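Local atomic coordinates of La-related protein 7 homolog (Schizosaccharomyces pombe, PDB entry 6U7V), a protein that binds telomerase RNA ter1 and promotes its assembly with the catalytic subunit trt1 into the telomerase holoenzyme. Residues K19-R24 against K73-A78. Sequence-based numbering, arbitrary orientation.
Sequences KNLLTR and KTPLHA
With CG of L21 swung beside its own backbone N (chi1 -69°) and CD1 anti to CA (chi2 -180°), the folded-back branch, methyl CD2, meets the start of the helix, where it lies 3.5 Å from T74 C and 3.6 Å from P75 CD. The leucine side chain lies alongside the proline ring with the same heading. T23 has chi1 at 63°, which sets CG2 beside its backbone N, 3.7 Å from A78 O with A78 CB just beyond, while OG1 hydrogen-bonds to the indole NE1 of W72.

The backbone carbonyl of N20 faces the first turn of the helix. Its oxygen takes a CA-H...O contact from P75, with N20 O 3.5 Å from P75 CA, and sits equally close to A78 CB. One water donates to both N20 O and P75 O, bridging the segments, which share no direct hydrogen bond. T74 is the N-cap: its OG1 accepts a weak bond from H77 N and also pairs with H77 ND1 at 2.7 Å, which ties the cap to the imidazole.

The contact thus lays the lead-in to strand 22-26, a central strand of the antiparallel RRM sheet, and T23 within it, against the N-terminus of helix 75-87. L21 also touches W125 of helix 118-128, the C-terminal helix of this xRRM, and the T23 side chain also touches C81 and I82 of helix 75-87.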
loop_
_atom_site.group_PDB
_atom_site.type_symbol
_atom_site.label_atom_id
_atom_site.label_comp_id
_atom_site.label_asym_id
_atom_site.label_seq_id
_atom_site.Cartn_x
_atom_site.Cartn_y
_atom_site.Cartn_z
ATOM N N LYS A 19 6.641 3.006 -15.674
ATOM C CA LYS A 19 7.199 1.927 -14.840
ATOM C C LYS A 19 7.257 2.394 -13.377
ATOM O O LYS A 19 7.437 3.580 -13.075
ATOM C CB LYS A 19 8.616 1.585 -15.294
ATOM C CG LYS A 19 8.777 1.385 -16.794
ATOM C CD LYS A 19 8.053 0.205 -17.347
ATOM C CE LYS A 19 8.327 -0.021 -18.833
ATOM N NZ LYS A 19 7.333 0.666 -19.702
ATOM N N ASN A 20 7.170 1.384 -12.510
ATOM C CA ASN A 20 7.516 1.507 -11.065
ATOM C C ASN A 20 6.500 2.360 -10.298
ATOM O O ASN A 20 6.882 2.997 -9.301
ATOM C CB ASN A 20 8.947 2.043 -10.885
ATOM C CG ASN A 20 9.942 1.111 -11.540
ATOM O OD1 ASN A 20 9.792 -0.096 -11.480
ATOM N ND2 ASN A 20 10.895 1.733 -12.234
ATOM N N LEU A 21 5.211 2.339 -10.679
ATOM C CA LEU A 21 4.137 3.056 -9.949
ATOM C C LEU A 21 3.426 2.183 -8.922
ATOM O O LEU A 21 2.682 2.743 -8.164
ATOM C CB LEU A 21 3.087 3.491 -10.979
ATOM C CG LEU A 21 3.497 4.584 -11.967
ATOM C CD1 LEU A 21 2.322 4.882 -12.895
ATOM C CD2 LEU A 21 3.937 5.836 -11.267
ATOM N N LEU A 22 3.576 0.888 -8.993
ATOM C CA LEU A 22 2.669 -0.062 -8.301
ATOM C C LEU A 22 3.300 -0.656 -7.079
ATOM O O LEU A 22 4.349 -1.249 -7.176
ATOM C CB LEU A 22 2.265 -1.187 -9.239
ATOM C CG LEU A 22 1.693 -0.819 -10.607
ATOM C CD1 LEU A 22 1.411 -2.070 -11.396
ATOM C CD2 LEU A 22 0.458 0.031 -10.484
ATOM N N THR A 23 2.594 -0.563 -5.959
ATOM C CA THR A 23 2.983 -1.297 -4.737
ATOM C C THR A 23 1.910 -2.244 -4.276
ATOM O O THR A 23 0.773 -1.775 -4.098
ATOM C CB THR A 23 3.380 -0.392 -3.573
ATOM O OG1 THR A 23 2.274 0.416 -3.163
ATOM C CG2 THR A 23 4.497 0.563 -3.931
ATOM N N ARG A 24 2.240 -3.494 -4.014
ATOM C CA ARG A 24 1.347 -4.420 -3.348
ATOM C C ARG A 24 1.473 -4.199 -1.853
ATOM O O ARG A 24 2.598 -4.167 -1.356
ATOM C CB ARG A 24 1.740 -5.838 -3.734
ATOM C CG ARG A 24 0.750 -6.869 -3.221
ATOM C CD ARG A 24 1.135 -8.323 -3.483
ATOM N NE ARG A 24 1.822 -8.453 -4.736
ATOM C CZ ARG A 24 1.261 -8.646 -5.916
ATOM N NH1 ARG A 24 -0.050 -8.783 -6.050
ATOM N NH2 ARG A 24 2.044 -8.741 -6.976
ATOM N N LYS A 73 0.985 8.200 -7.818
ATOM C CA LYS A 73 1.019 9.262 -8.852
ATOM C C LYS A 73 2.335 9.158 -9.595
ATOM O O LYS A 73 2.344 9.365 -10.852
ATOM C CB LYS A 73 0.828 10.611 -8.189
ATOM C CG LYS A 73 0.736 11.728 -9.209
ATOM C CD LYS A 73 0.218 12.982 -8.598
ATOM C CE LYS A 73 -0.014 14.079 -9.626
ATOM N NZ LYS A 73 -0.531 15.319 -9.001
ATOM N N THR A 74 3.446 8.925 -8.899
ATOM C CA THR A 74 4.805 8.953 -9.463
ATOM C C THR A 74 5.604 7.806 -8.895
ATOM O O THR A 74 5.341 7.310 -7.778
ATOM C CB THR A 74 5.563 10.281 -9.278
ATOM O OG1 THR A 74 5.976 10.328 -7.897
ATOM C CG2 THR A 74 4.788 11.517 -9.637
ATOM N N PRO A 75 6.698 7.411 -9.549
ATOM C CA PRO A 75 7.599 6.402 -9.005
ATOM C C PRO A 75 8.192 6.826 -7.652
ATOM O O PRO A 75 8.376 5.944 -6.785
ATOM C CB PRO A 75 8.681 6.282 -10.065
ATOM C CG PRO A 75 7.900 6.589 -11.347
ATOM C CD PRO A 75 6.994 7.718 -10.993
ATOM N N LEU A 76 8.471 8.094 -7.433
ATOM C CA LEU A 76 9.092 8.518 -6.155
ATOM C C LEU A 76 8.061 8.278 -5.036
ATOM O O LEU A 76 8.443 7.918 -3.897
ATOM C CB LEU A 76 9.389 10.016 -6.219
ATOM C CG LEU A 76 9.933 10.644 -4.947
ATOM C CD1 LEU A 76 11.163 9.897 -4.461
ATOM C CD2 LEU A 76 10.203 12.125 -5.179
ATOM N N HIS A 77 6.777 8.433 -5.314
ATOM C CA HIS A 77 5.770 8.137 -4.268
ATOM C C HIS A 77 5.805 6.642 -3.938
ATOM O O HIS A 77 5.724 6.239 -2.751
ATOM C CB HIS A 77 4.385 8.522 -4.715
ATOM C CG HIS A 77 4.125 9.969 -4.719
ATOM N ND1 HIS A 77 4.149 10.668 -5.919
ATOM C CD2 HIS A 77 3.730 10.826 -3.770
ATOM C CE1 HIS A 77 3.879 11.927 -5.653
ATOM N NE2 HIS A 77 3.594 12.046 -4.371
ATOM N N ALA A 78 5.853 5.761 -4.911
ATOM C CA ALA A 78 5.923 4.315 -4.722
ATOM C C ALA A 78 7.154 3.949 -3.890
ATOM O O ALA A 78 7.051 3.127 -2.969
ATOM C CB ALA A 78 5.850 3.531 -6.003
HETATM O O HOH W 1 9.085 3.332 -7.664
#